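Local atomic coordinates of hypothetical protein VC0802 (Vibrio cholerae, PDB entry 1ZVP), a protein that is of unknown function but carries two ACT domains, small modules that in many relatives bind amino acids, and may be a transport protein. Residues S3-M15 with V85-E97. Numbering follows the deposited sequence.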
loop_
_atom_site.group_PDB
_atom_site.type_symbol
_atom_site.label_atom_id
_atom_site.label_comp_id
_atom_site.label_asym_id
_atom_site.label_seq_id
_atom_site.Cartn_x
_atom_site.Cartn_y
_atom_site.Cartn_z
ATOM N N SER D 3 -13.625 19.129 0.442
ATOM C CA SER D 3 -12.548 18.159 0.209
ATOM C C SER D 3 -13.000 17.014 -0.719
ATOM O O SER D 3 -12.184 16.425 -1.442
ATOM C CB SER D 3 -12.033 17.610 1.548
ATOM O OG SER D 3 -10.657 17.275 1.468
ATOM N N GLY D 4 -14.301 16.718 -0.690
ATOM C CA GLY D 4 -14.904 15.709 -1.553
ATOM C C GLY D 4 -14.938 16.067 -3.033
ATOM O O GLY D 4 -14.912 15.178 -3.884
ATOM N N ILE D 5 -15.002 17.356 -3.352
ATOM C CA ILE D 5 -15.024 17.793 -4.749
ATOM C C ILE D 5 -13.638 17.686 -5.377
ATOM O O ILE D 5 -13.512 17.406 -6.566
ATOM C CB ILE D 5 -15.591 19.224 -4.896
ATOM C CG1 ILE D 5 -17.058 19.255 -4.453
ATOM C CG2 ILE D 5 -15.441 19.754 -6.328
ATOM C CD1 ILE D 5 -18.012 18.440 -5.330
ATOM N N LYS D 6 -12.604 17.897 -4.567
ATOM C CA LYS D 6 -11.223 17.783 -5.033
ATOM C C LYS D 6 -10.859 16.322 -5.331
ATOM O O LYS D 6 -10.099 16.041 -6.261
ATOM C CB LYS D 6 -10.248 18.443 -4.041
ATOM C CG LYS D 6 -10.356 19.994 -3.985
ATOM C CD LYS D 6 -9.225 20.653 -3.167
ATOM C CE LYS D 6 -9.287 20.319 -1.655
ATOM N NZ LYS D 6 -9.881 21.378 -0.775
ATOM N N SER D 7 -11.429 15.407 -4.545
ATOM C CA SER D 7 -11.345 13.967 -4.801
ATOM C C SER D 7 -11.998 13.579 -6.134
ATOM O O SER D 7 -11.452 12.772 -6.881
ATOM C CB SER D 7 -11.988 13.180 -3.657
ATOM O OG SER D 7 -11.330 13.422 -2.424
ATOM N N LEU D 8 -13.159 14.166 -6.423
ATOM C CA LEU D 8 -13.893 13.898 -7.651
ATOM C C LEU D 8 -13.069 14.334 -8.854
ATOM O O LEU D 8 -12.994 13.624 -9.855
ATOM C CB LEU D 8 -15.263 14.605 -7.610
ATOM C CG LEU D 8 -16.431 14.406 -8.605
ATOM C CD1 LEU D 8 -16.668 15.622 -9.507
ATOM C CD2 LEU D 8 -16.339 13.110 -9.415
ATOM N N GLU D 9 -12.426 15.493 -8.737
ATOM C CA GLU D 9 -11.564 16.018 -9.790
ATOM C C GLU D 9 -10.365 15.117 -10.076
ATOM O O GLU D 9 -9.877 15.080 -11.199
ATOM C CB GLU D 9 -11.112 17.433 -9.441
ATOM C CG GLU D 9 -12.165 18.494 -9.746
ATOM C CD GLU D 9 -12.086 19.714 -8.842
ATOM O OE1 GLU D 9 -13.004 20.559 -8.912
ATOM O OE2 GLU D 9 -11.122 19.838 -8.055
ATOM N N LEU D 10 -9.908 14.396 -9.054
ATOM C CA LEU D 10 -8.824 13.420 -9.180
ATOM C C LEU D 10 -9.263 12.083 -9.792
ATOM O O LEU D 10 -8.519 11.480 -10.564
ATOM C CB LEU D 10 -8.157 13.186 -7.821
ATOM C CG LEU D 10 -6.811 13.869 -7.583
ATOM C CD1 LEU D 10 -6.340 13.611 -6.175
ATOM C CD2 LEU D 10 -5.776 13.378 -8.599
ATOM N N LEU D 11 -10.466 11.633 -9.432
ATOM C CA LEU D 11 -11.111 10.460 -10.018
ATOM C C LEU D 11 -11.305 10.598 -11.518
ATOM O O LEU D 11 -11.200 9.620 -12.250
ATOM C CB LEU D 11 -12.482 10.269 -9.383
ATOM C CG LEU D 11 -13.084 8.885 -9.141
ATOM C CD1 LEU D 11 -14.558 8.991 -9.367
ATOM C CD2 LEU D 11 -12.509 7.781 -10.005
ATOM N N LEU D 12 -11.595 11.815 -11.966
ATOM C CA LEU D 12 -11.866 12.110 -13.374
ATOM C C LEU D 12 -10.595 12.245 -14.214
ATOM O O LEU D 12 -10.643 12.692 -15.362
ATOM C CB LEU D 12 -12.701 13.386 -13.482
ATOM C CG LEU D 12 -14.232 13.372 -13.432
ATOM C CD1 LEU D 12 -14.798 12.270 -12.584
ATOM C CD2 LEU D 12 -14.742 14.715 -12.953
ATOM N N GLN D 13 -9.462 11.848 -13.644
ATOM C CA GLN D 13 -8.176 11.935 -14.324
ATOM C C GLN D 13 -7.526 10.580 -14.516
ATOM O O GLN D 13 -7.801 9.647 -13.775
ATOM C CB GLN D 13 -7.231 12.797 -13.517
ATOM C CG GLN D 13 -7.561 14.260 -13.558
ATOM C CD GLN D 13 -6.506 15.069 -12.846
ATOM O OE1 GLN D 13 -5.391 15.243 -13.360
ATOM N NE2 GLN D 13 -6.838 15.570 -11.653
ATOM N N SER D 14 -6.649 10.490 -15.507
ATOM C CA SER D 14 -5.830 9.309 -15.734
ATOM C C SER D 14 -4.812 9.171 -14.604
ATOM O O SER D 14 -4.301 10.182 -14.089
ATOM C CB SER D 14 -5.120 9.422 -17.086
ATOM O OG SER D 14 -4.321 8.284 -17.356
ATOM N N MET D 15 -4.527 7.925 -14.211
ATOM C CA MET D 15 -3.494 7.659 -13.203
ATOM C C MET D 15 -2.143 7.437 -13.863
ATOM O O MET D 15 -1.146 7.199 -13.175
ATOM C CB MET D 15 -3.866 6.493 -12.284
ATOM C CG MET D 15 -5.047 6.763 -11.325
ATOM S SD MET D 15 -4.873 8.161 -10.190
ATOM C CE MET D 15 -5.779 9.456 -11.043
ATOM N N VAL D 85 -4.096 14.436 -0.770
ATOM C CA VAL D 85 -5.372 13.861 -0.352
ATOM C C VAL D 85 -6.302 13.631 -1.550
ATOM O O VAL D 85 -6.552 14.544 -2.350
ATOM C CB VAL D 85 -6.054 14.671 0.804
ATOM C CG1 VAL D 85 -5.850 16.167 0.640
ATOM C CG2 VAL D 85 -7.530 14.343 0.902
ATOM N N GLY D 86 -6.793 12.396 -1.666
ATOM C CA GLY D 86 -7.689 12.006 -2.749
ATOM C C GLY D 86 -7.120 10.981 -3.715
ATOM O O GLY D 86 -7.879 10.320 -4.415
ATOM N N LEU D 87 -5.793 10.844 -3.756
ATOM C CA LEU D 87 -5.136 9.993 -4.744
ATOM C C LEU D 87 -5.412 8.494 -4.575
ATOM O O LEU D 87 -5.730 7.811 -5.550
ATOM C CB LEU D 87 -3.631 10.259 -4.815
ATOM C CG LEU D 87 -2.990 9.654 -6.075
ATOM C CD1 LEU D 87 -3.387 10.399 -7.359
ATOM C CD2 LEU D 87 -1.498 9.592 -5.936
ATOM N N THR D 88 -5.305 7.991 -3.346
ATOM C CA THR D 88 -5.570 6.577 -3.081
ATOM C C THR D 88 -7.027 6.247 -3.344
ATOM O O THR D 88 -7.330 5.217 -3.945
ATOM C CB THR D 88 -5.161 6.163 -1.663
ATOM O OG1 THR D 88 -3.778 6.488 -1.466
ATOM C CG2 THR D 88 -5.344 4.670 -1.479
ATOM N N ALA D 89 -7.918 7.132 -2.896
ATOM C CA ALA D 89 -9.340 7.001 -3.157
ATOM C C ALA D 89 -9.628 6.957 -4.668
ATOM O O ALA D 89 -10.397 6.108 -5.128
ATOM C CB ALA D 89 -10.101 8.123 -2.477
ATOM N N ALA D 90 -8.988 7.849 -5.431
ATOM C CA ALA D 90 -9.141 7.924 -6.896
ATOM C C ALA D 90 -8.778 6.630 -7.605
ATOM O O ALA D 90 -9.620 6.063 -8.294
ATOM C CB ALA D 90 -8.343 9.089 -7.472
ATOM N N PHE D 91 -7.544 6.151 -7.429
ATOM C CA PHE D 91 -7.132 4.918 -8.103
ATOM C C PHE D 91 -7.828 3.655 -7.607
ATOM O O PHE D 91 -8.196 2.801 -8.419
ATOM C CB PHE D 91 -5.602 4.763 -8.266
ATOM C CG PHE D 91 -4.841 4.454 -7.010
ATOM C CD1 PHE D 91 -4.010 5.410 -6.443
ATOM C CD2 PHE D 91 -4.878 3.191 -6.435
ATOM C CE1 PHE D 91 -3.267 5.122 -5.294
ATOM C CE2 PHE D 91 -4.150 2.902 -5.293
ATOM C CZ PHE D 91 -3.336 3.865 -4.728
ATOM N N ALA D 92 -8.032 3.560 -6.290
ATOM C CA ALA D 92 -8.768 2.463 -5.683
ATOM C C ALA D 92 -10.208 2.389 -6.188
ATOM O O ALA D 92 -10.723 1.291 -6.437
ATOM C CB ALA D 92 -8.727 2.567 -4.171
ATOM N N THR D 93 -10.851 3.551 -6.334
ATOM C CA THR D 93 -12.202 3.651 -6.902
ATOM C C THR D 93 -12.278 3.232 -8.371
ATOM O O THR D 93 -13.218 2.528 -8.755
ATOM C CB THR D 93 -12.785 5.077 -6.757
ATOM O OG1 THR D 93 -12.896 5.394 -5.379
ATOM C CG2 THR D 93 -14.172 5.182 -7.376
ATOM N N LYS D 94 -11.318 3.678 -9.187
ATOM C CA LYS D 94 -11.285 3.326 -10.603
ATOM C C LYS D 94 -11.189 1.814 -10.801
ATOM O O LYS D 94 -11.817 1.256 -11.707
ATOM C CB LYS D 94 -10.091 3.969 -11.287
ATOM C CG LYS D 94 -10.187 5.441 -11.483
ATOM C CD LYS D 94 -8.830 5.955 -11.905
ATOM C CE LYS D 94 -8.937 7.316 -12.500
ATOM N NZ LYS D 94 -9.361 7.274 -13.919
ATOM N N LEU D 95 -10.376 1.174 -9.963
ATOM C CA LEU D 95 -10.214 -0.273 -9.966
ATOM C C LEU D 95 -11.467 -1.009 -9.472
ATOM O O LEU D 95 -11.889 -1.978 -10.094
ATOM C CB LEU D 95 -8.998 -0.661 -9.122
ATOM C CG LEU D 95 -7.636 -1.066 -9.681
ATOM C CD1 LEU D 95 -7.497 -0.815 -11.156
ATOM C CD2 LEU D 95 -6.545 -0.363 -8.915
ATOM N N ALA D 96 -12.048 -0.558 -8.359
ATOM C CA ALA D 96 -13.250 -1.172 -7.804
ATOM C C ALA D 96 -14.435 -1.108 -8.760
ATOM O O ALA D 96 -15.224 -2.041 -8.825
ATOM C CB ALA D 96 -13.611 -0.544 -6.461
ATOM N N GLU D 97 -14.553 -0.013 -9.505
ATOM C CA GLU D 97 -15.607 0.138 -10.502
ATOM C C GLU D 97 -15.601 -0.940 -11.576
ATOM O O GLU D 97 -16.614 -1.160 -12.243
ATOM C CB GLU D 97 -15.500 1.491 -11.194
ATOM C CG GLU D 97 -16.156 2.612 -10.454
ATOM C CD GLU D 97 -16.040 3.921 -11.204
ATOM O OE1 GLU D 97 -16.888 4.188 -12.088
ATOM O OE2 GLU D 97 -15.095 4.687 -10.899
HETATM O O HOH W 1 -9.084 16.193 -1.440
HETATM O O HOH W 2 -10.553 10.494 -5.252
#
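M15 lies against helix 87-96 at the tight end of this contact. Its CG sits 3.7 Å from CB of F91, and its SD lies 3.9 Å from CD1 of L87. The chain bends at chi2 and chi3 (-58° and 98°), which carries CE back toward A90 and K94. L10 fills the next place: CD2 meets CD1 of L87 at 4.0 Å, and CD1 packs on the backbone between G86 and L87. A90 has only a methyl group, so the backbone of L11 comes close, with CA to CA 4.5 Å. Helices 3-11 and 87-96 cross here at -51°. Helix 87-96 belongs to the second ACT domain, and its inner side, through L87 and F91, packs on strand 111-116 of the four-stranded antiparallel sheet. Helix 3-11 lies on another side of helix 87-96. K94 and L11 pass in opposite directions, with K94 CG 3.6 Å from L11 CD2. K94 NZ is hydrogen-bonded to E129 O; its weak bond to Q13 O is doubtful. One water bridges the close-lying backbones at S7 O and G86 O, 2.9 Å and 2.8 Å away. The end at S3 and V85 is looser. A second water links S3 O to V85 O, and both residues also pack on G99 of the second subunit.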